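Local coordinates for protein AA9 family lytic polysaccharide monooxygenase B (Heterobasidion irregulare TC 32-1, PDB 5NNS) that cleaves cellulose and related polysaccharides oxidatively at C1, using an active-site copper ion, a reducing agent and hydrogen peroxide or molecular oxygen, at residues R152-F166 / Y195-Y207. Sequence-based numbering, arbitrary orientation.
Sequences RHELLAIHTSNQPQF and YSMSDPGVNIDIY. With NAG (2-acetamido-2-deoxy-beta-D-glucopyranose), chain C.
Y195 and E154 meet deep in the contact, where the phenol OH donates to E154 OE1 at 2.5 Å, on the syn side of the carboxylate. The same carboxylate forms a salt bridge with R152, NH1 lying 2.8 Å from OE1, and the guanidinium passes on to backbone carbonyls of I47 and S48. E154 reaches the phenol because its CG lies opposite the backbone N (chi1 -172°) and the chain runs out extended. The Y195 ring lies nearly parallel to that of F166 but slid far along it, centroids 5.3 Å apart, while V202 CG1 closes on the F166 rim and on P164 CG. A leucine in place of Y195 would probably leave the buried E154 oxygen with one donor fewer and F166 without the near-parallel ring beside it.

Farther along, I158 packs by CB and CD1 against I204 CG2 (3.9 Å from CB), and a water links I158 O with I204 O and I206 N. Beyond this the contact turns polar and opens to solvent. In the type II turn T160-Q163, N162 N donates to I204 O at 2.8 Å from well above the carbonyl plane, and N162 ND2 reaches N203 OD1 at 3.1 Å. S161 OG bonds to D205 OD1 from above the carboxylate plane. Y207 OH meets a lone pair of H159 O at 2.7 Å in the carbonyl plane.

Such a division illustrates how a long loop can be fastened to two neighbouring inner strands, 147-157 and 165-176, and the turn joining them: an apolar, charge-paired base and a hydrogen-bonded outer side. D205 and Y207 bind the glucan chain, and H159, stacked on the copper ligand H80, probably binds O2; the Y207-H159 bond is therefore likely to tie part of the glucan-binding surface to the backbone near the copper site, while S161 ties D205 to the turn.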
loop_
_atom_site.group_PDB
_atom_site.type_symbol
_atom_site.label_atom_id
_atom_site.label_comp_id
_atom_site.label_asym_id
_atom_site.label_seq_id
_atom_site.Cartn_x
_atom_site.Cartn_y
_atom_site.Cartn_z
ATOM N N ARG A 152 -1.093 -0.477 -4.661
ATOM C CA ARG A 152 -0.587 -1.055 -3.425
ATOM C C ARG A 152 -0.875 -0.126 -2.244
ATOM O O ARG A 152 -0.457 1.034 -2.263
ATOM C CB ARG A 152 0.922 -1.299 -3.568
ATOM C CG ARG A 152 1.671 -1.561 -2.264
ATOM C CD ARG A 152 3.103 -1.982 -2.516
ATOM N NE ARG A 152 3.684 -2.652 -1.354
ATOM C CZ ARG A 152 4.289 -2.046 -0.330
ATOM N NH1 ARG A 152 4.414 -0.723 -0.281
ATOM N NH2 ARG A 152 4.781 -2.785 0.659
ATOM N N HIS A 153 -1.573 -0.642 -1.226
ATOM C CA HIS A 153 -1.803 0.098 0.028
ATOM C C HIS A 153 -0.958 -0.508 1.132
ATOM O O HIS A 153 -0.858 -1.731 1.232
ATOM C CB HIS A 153 -3.276 0.069 0.432
ATOM C CG HIS A 153 -4.160 0.845 -0.488
ATOM N ND1 HIS A 153 -4.592 0.347 -1.695
ATOM C CD2 HIS A 153 -4.673 2.095 -0.389
ATOM C CE1 HIS A 153 -5.339 1.254 -2.301
ATOM N NE2 HIS A 153 -5.411 2.322 -1.528
ATOM N N GLU A 154 -0.370 0.354 1.962
ATOM C CA GLU A 154 0.525 -0.075 3.019
ATOM C C GLU A 154 0.326 0.732 4.293
ATOM O O GLU A 154 0.263 1.971 4.263
ATOM C CB GLU A 154 1.976 0.037 2.569
ATOM C CG GLU A 154 2.966 -0.568 3.551
ATOM C CD GLU A 154 4.379 -0.614 3.013
ATOM O OE1 GLU A 154 4.799 0.335 2.311
ATOM O OE2 GLU A 154 5.075 -1.618 3.277
ATOM N N LEU A 155 0.235 0.006 5.404
ATOM C CA LEU A 155 0.211 0.594 6.731
ATOM C C LEU A 155 1.474 0.167 7.431
ATOM O O LEU A 155 1.829 -1.013 7.409
ATOM C CB LEU A 155 -1.006 0.109 7.511
ATOM C CG LEU A 155 -2.373 0.367 6.872
ATOM C CD1 LEU A 155 -3.485 -0.043 7.827
ATOM C CD2 LEU A 155 -2.554 1.819 6.459
ATOM N N LEU A 156 2.165 1.130 8.027
ATOM C CA LEU A 156 3.362 0.863 8.807
ATOM C C LEU A 156 3.030 1.241 10.240
ATOM O O LEU A 156 3.097 2.407 10.604
ATOM C CB LEU A 156 4.554 1.662 8.266
ATOM C CG LEU A 156 5.832 1.717 9.113
ATOM C CD1 LEU A 156 6.276 0.332 9.558
ATOM C CD2 LEU A 156 6.950 2.442 8.372
ATOM N N ALA A 157 2.642 0.243 11.031
ATOM C CA ALA A 157 2.360 0.425 12.447
ATOM C C ALA A 157 3.667 0.362 13.231
ATOM O O ALA A 157 4.388 -0.628 13.141
ATOM C CB ALA A 157 1.388 -0.639 12.939
ATOM N N ILE A 158 3.952 1.415 13.999
ATOM C CA ILE A 158 5.226 1.562 14.728
ATOM C C ILE A 158 5.021 1.756 16.241
ATOM O O ILE A 158 5.818 2.412 16.921
ATOM C CB ILE A 158 6.086 2.703 14.123
ATOM C CG1 ILE A 158 5.378 4.065 14.201
ATOM C CG2 ILE A 158 6.431 2.370 12.681
ATOM C CD1 ILE A 158 6.239 5.222 13.731
ATOM N N HIS A 159 3.947 1.153 16.743
ATOM C CA HIS A 159 3.589 1.174 18.158
ATOM C C HIS A 159 4.436 0.242 19.032
ATOM O O HIS A 159 4.448 0.409 20.254
ATOM C CB HIS A 159 2.102 0.826 18.345
ATOM C CG HIS A 159 1.719 -0.505 17.781
ATOM N ND1 HIS A 159 1.402 -0.684 16.451
ATOM C CD2 HIS A 159 1.620 -1.723 18.359
ATOM C CE1 HIS A 159 1.118 -1.955 16.235
ATOM N NE2 HIS A 159 1.237 -2.605 17.378
ATOM N N THR A 160 5.099 -0.749 18.426
ATOM C CA THR A 160 6.024 -1.634 19.156
ATOM C C THR A 160 7.459 -1.192 18.922
ATOM O O THR A 160 7.914 -1.156 17.781
ATOM C CB THR A 160 5.875 -3.098 18.711
ATOM O OG1 THR A 160 4.526 -3.503 18.917
ATOM C CG2 THR A 160 6.791 -4.027 19.503
ATOM N N SER A 161 8.158 -0.874 20.012
ATOM C CA SER A 161 9.543 -0.381 19.986
ATOM C C SER A 161 10.474 -1.208 19.116
ATOM O O SER A 161 10.704 -2.375 19.397
ATOM C CB SER A 161 10.117 -0.362 21.401
ATOM O OG SER A 161 9.356 0.498 22.217
ATOM N N ASN A 162 10.978 -0.596 18.048
ATOM C CA ASN A 162 11.990 -1.195 17.155
ATOM C C ASN A 162 11.552 -2.427 16.341
ATOM O O ASN A 162 12.397 -3.109 15.770
ATOM C CB ASN A 162 13.291 -1.480 17.921
ATOM C CG ASN A 162 13.801 -0.265 18.669
ATOM O OD1 ASN A 162 13.649 -0.170 19.889
ATOM N ND2 ASN A 162 14.389 0.683 17.940
ATOM N N GLN A 163 10.250 -2.721 16.330
ATOM C CA GLN A 163 9.671 -3.755 15.483
ATOM C C GLN A 163 8.664 -3.059 14.571
ATOM O O GLN A 163 7.564 -2.706 15.012
ATOM C CB GLN A 163 8.978 -4.848 16.303
ATOM C CG GLN A 163 8.552 -6.052 15.460
ATOM C CD GLN A 163 7.718 -7.058 16.227
ATOM O OE1 GLN A 163 6.654 -7.468 15.768
ATOM N NE2 GLN A 163 8.195 -7.463 17.398
ATOM N N PRO A 164 9.047 -2.828 13.305
ATOM C CA PRO A 164 8.082 -2.276 12.352
ATOM C C PRO A 164 7.093 -3.338 11.925
ATOM O O PRO A 164 7.449 -4.507 11.860
ATOM C CB PRO A 164 8.952 -1.852 11.166
ATOM C CG PRO A 164 10.146 -2.744 11.245
ATOM C CD PRO A 164 10.391 -2.956 12.700
ATOM N N GLN A 165 5.857 -2.928 11.672
ATOM C CA GLN A 165 4.818 -3.828 11.211
ATOM C C GLN A 165 4.261 -3.286 9.900
ATOM O O GLN A 165 3.487 -2.321 9.893
ATOM C CB GLN A 165 3.727 -3.934 12.256
ATOM C CG GLN A 165 4.175 -4.655 13.517
ATOM C CD GLN A 165 3.081 -4.745 14.559
ATOM O OE1 GLN A 165 1.903 -4.504 14.281
ATOM N NE2 GLN A 165 3.469 -5.089 15.775
ATOM N N PHE A 166 4.687 -3.907 8.802
ATOM C CA PHE A 166 4.235 -3.572 7.466
ATOM C C PHE A 166 3.013 -4.418 7.125
ATOM O O PHE A 166 3.042 -5.642 7.281
ATOM C CB PHE A 166 5.347 -3.845 6.452
ATOM C CG PHE A 166 6.598 -3.054 6.704
ATOM C CD1 PHE A 166 6.754 -1.789 6.156
ATOM C CD2 PHE A 166 7.625 -3.569 7.490
ATOM C CE1 PHE A 166 7.907 -1.052 6.388
ATOM C CE2 PHE A 166 8.779 -2.842 7.718
ATOM C CZ PHE A 166 8.919 -1.579 7.168
ATOM N N TYR A 195 13.106 -0.186 1.709
ATOM C CA TYR A 195 13.128 -0.046 3.164
ATOM C C TYR A 195 14.291 -0.815 3.769
ATOM O O TYR A 195 14.745 -1.808 3.205
ATOM C CB TYR A 195 11.829 -0.591 3.778
ATOM C CG TYR A 195 10.530 0.019 3.260
ATOM C CD1 TYR A 195 10.409 1.389 3.011
ATOM C CD2 TYR A 195 9.398 -0.780 3.059
ATOM C CE1 TYR A 195 9.210 1.928 2.550
ATOM C CE2 TYR A 195 8.199 -0.244 2.604
ATOM C CZ TYR A 195 8.107 1.108 2.351
ATOM O OH TYR A 195 6.917 1.639 1.891
ATOM N N SER A 196 14.762 -0.356 4.924
ATOM C CA SER A 196 15.694 -1.129 5.746
ATOM C C SER A 196 15.650 -0.665 7.193
ATOM O O SER A 196 15.102 0.393 7.504
ATOM C CB SER A 196 17.129 -1.034 5.213
ATOM O OG SER A 196 17.743 0.197 5.551
ATOM N N MET A 197 16.274 -1.456 8.064
ATOM C CA MET A 197 16.370 -1.128 9.489
ATOM C C MET A 197 17.304 0.044 9.831
ATOM O O MET A 197 17.419 0.391 11.002
ATOM C CB MET A 197 16.755 -2.377 10.295
ATOM C CG MET A 197 15.680 -3.465 10.308
ATOM S SD MET A 197 14.130 -2.990 11.112
ATOM C CE MET A 197 14.600 -3.095 12.841
ATOM N N SER A 198 17.971 0.649 8.843
ATOM C CA SER A 198 18.692 1.916 9.061
ATOM C C SER A 198 17.841 3.170 8.771
ATOM O O SER A 198 18.268 4.292 9.067
ATOM C CB SER A 198 20.006 1.937 8.265
ATOM O OG SER A 198 19.792 1.665 6.899
ATOM N N ASP A 199 16.638 2.989 8.221
ATOM C CA ASP A 199 15.701 4.101 8.024
ATOM C C ASP A 199 15.153 4.581 9.366
ATOM O O ASP A 199 14.671 3.754 10.152
ATOM C CB ASP A 199 14.513 3.680 7.167
ATOM C CG ASP A 199 14.903 3.317 5.758
ATOM O OD1 ASP A 199 15.891 3.853 5.234
ATOM O OD2 ASP A 199 14.197 2.499 5.155
ATOM N N PRO A 200 15.188 5.908 9.623
ATOM C CA PRO A 200 14.705 6.434 10.910
ATOM C C PRO A 200 13.233 6.175 11.198
ATOM O O PRO A 200 12.856 6.061 12.360
ATOM C CB PRO A 200 14.949 7.941 10.805
ATOM C CG PRO A 200 15.990 8.095 9.757
ATOM C CD PRO A 200 15.783 6.971 8.792
ATOM N N GLY A 201 12.419 6.096 10.148
ATOM C CA GLY A 201 11.002 5.785 10.290
ATOM C C GLY A 201 10.651 4.309 10.387
ATOM O O GLY A 201 9.488 3.982 10.621
ATOM N N VAL A 202 11.636 3.423 10.214
ATOM C CA VAL A 202 11.418 1.967 10.204
ATOM C C VAL A 202 11.865 1.311 11.507
ATOM O O VAL A 202 11.126 0.504 12.067
ATOM C CB VAL A 202 12.137 1.292 9.009
ATOM C CG1 VAL A 202 12.009 -0.234 9.063
ATOM C CG2 VAL A 202 11.577 1.822 7.697
ATOM N N ASN A 203 13.079 1.631 11.951
ATOM C CA ASN A 203 13.637 1.117 13.194
ATOM C C ASN A 203 13.567 2.242 14.210
ATOM O O ASN A 203 14.508 3.006 14.388
ATOM C CB ASN A 203 15.080 0.647 12.967
ATOM C CG ASN A 203 15.697 -0.004 14.195
ATOM O OD1 ASN A 203 14.998 -0.426 15.124
ATOM N ND2 ASN A 203 17.019 -0.112 14.191
ATOM N N ILE A 204 12.426 2.329 14.878
ATOM C CA ILE A 204 12.097 3.472 15.721
ATOM C C ILE A 204 11.488 2.995 17.026
ATOM O O ILE A 204 10.721 2.036 17.055
ATOM C CB ILE A 204 11.142 4.450 14.982
ATOM C CG1 ILE A 204 10.931 5.740 15.790
ATOM C CG2 ILE A 204 9.803 3.799 14.653
ATOM C CD1 ILE A 204 10.413 6.887 14.953
ATOM N N ASP A 205 11.872 3.657 18.107
ATOM C CA ASP A 205 11.262 3.468 19.408
ATOM C C ASP A 205 10.650 4.815 19.730
ATOM O O ASP A 205 11.348 5.724 20.171
ATOM C CB ASP A 205 12.330 3.070 20.437
ATOM C CG ASP A 205 11.797 3.009 21.873
ATOM O OD1 ASP A 205 10.566 2.918 22.092
ATOM O OD2 ASP A 205 12.639 3.037 22.793
ATOM N N ILE A 206 9.347 4.941 19.488
ATOM C CA ILE A 206 8.629 6.208 19.721
ATOM C C ILE A 206 8.634 6.637 21.198
ATOM O O ILE A 206 8.617 7.832 21.497
ATOM C CB ILE A 206 7.174 6.189 19.164
ATOM C CG1 ILE A 206 6.280 5.177 19.905
ATOM C CG2 ILE A 206 7.179 5.909 17.662
ATOM C CD1 ILE A 206 4.833 5.211 19.460
ATOM N N TYR A 207 8.702 5.657 22.103
ATOM C CA TYR A 207 8.624 5.898 23.557
ATOM C C TYR A 207 9.883 6.521 24.181
ATOM O O TYR A 207 9.800 7.097 25.259
ATOM C CB TYR A 207 8.228 4.606 24.283
ATOM C CG TYR A 207 7.010 3.990 23.643
ATOM C CD1 TYR A 207 5.787 4.669 23.645
ATOM C CD2 TYR A 207 7.084 2.764 22.974
ATOM C CE1 TYR A 207 4.664 4.132 23.020
ATOM C CE2 TYR A 207 5.967 2.221 22.354
ATOM C CZ TYR A 207 4.761 2.914 22.381
ATOM O OH TYR A 207 3.638 2.421 21.780
HETATM C C1 NAG C . 13.984 13.567 13.145
HETATM C C2 NAG C . 14.399 12.271 12.437
HETATM C C3 NAG C . 15.820 11.857 12.781
HETATM C C4 NAG C . 16.788 12.990 12.470
HETATM C C5 NAG C . 16.383 14.222 13.281
HETATM C C6 NAG C . 17.289 15.395 12.914
HETATM C C7 NAG C . 12.698 10.544 11.993
HETATM C C8 NAG C . 11.900 9.413 12.573
HETATM N N2 NAG C . 13.542 11.157 12.823
HETATM O O3 NAG C . 16.154 10.680 12.043
HETATM O O4 NAG C . 18.138 12.613 12.781
HETATM O O5 NAG C . 15.011 14.576 13.035
HETATM O O6 NAG C . 16.855 16.579 13.590
HETATM O O7 NAG C . 12.561 10.875 10.827
HETATM O O HOH W 1 8.106 2.390 18.325
#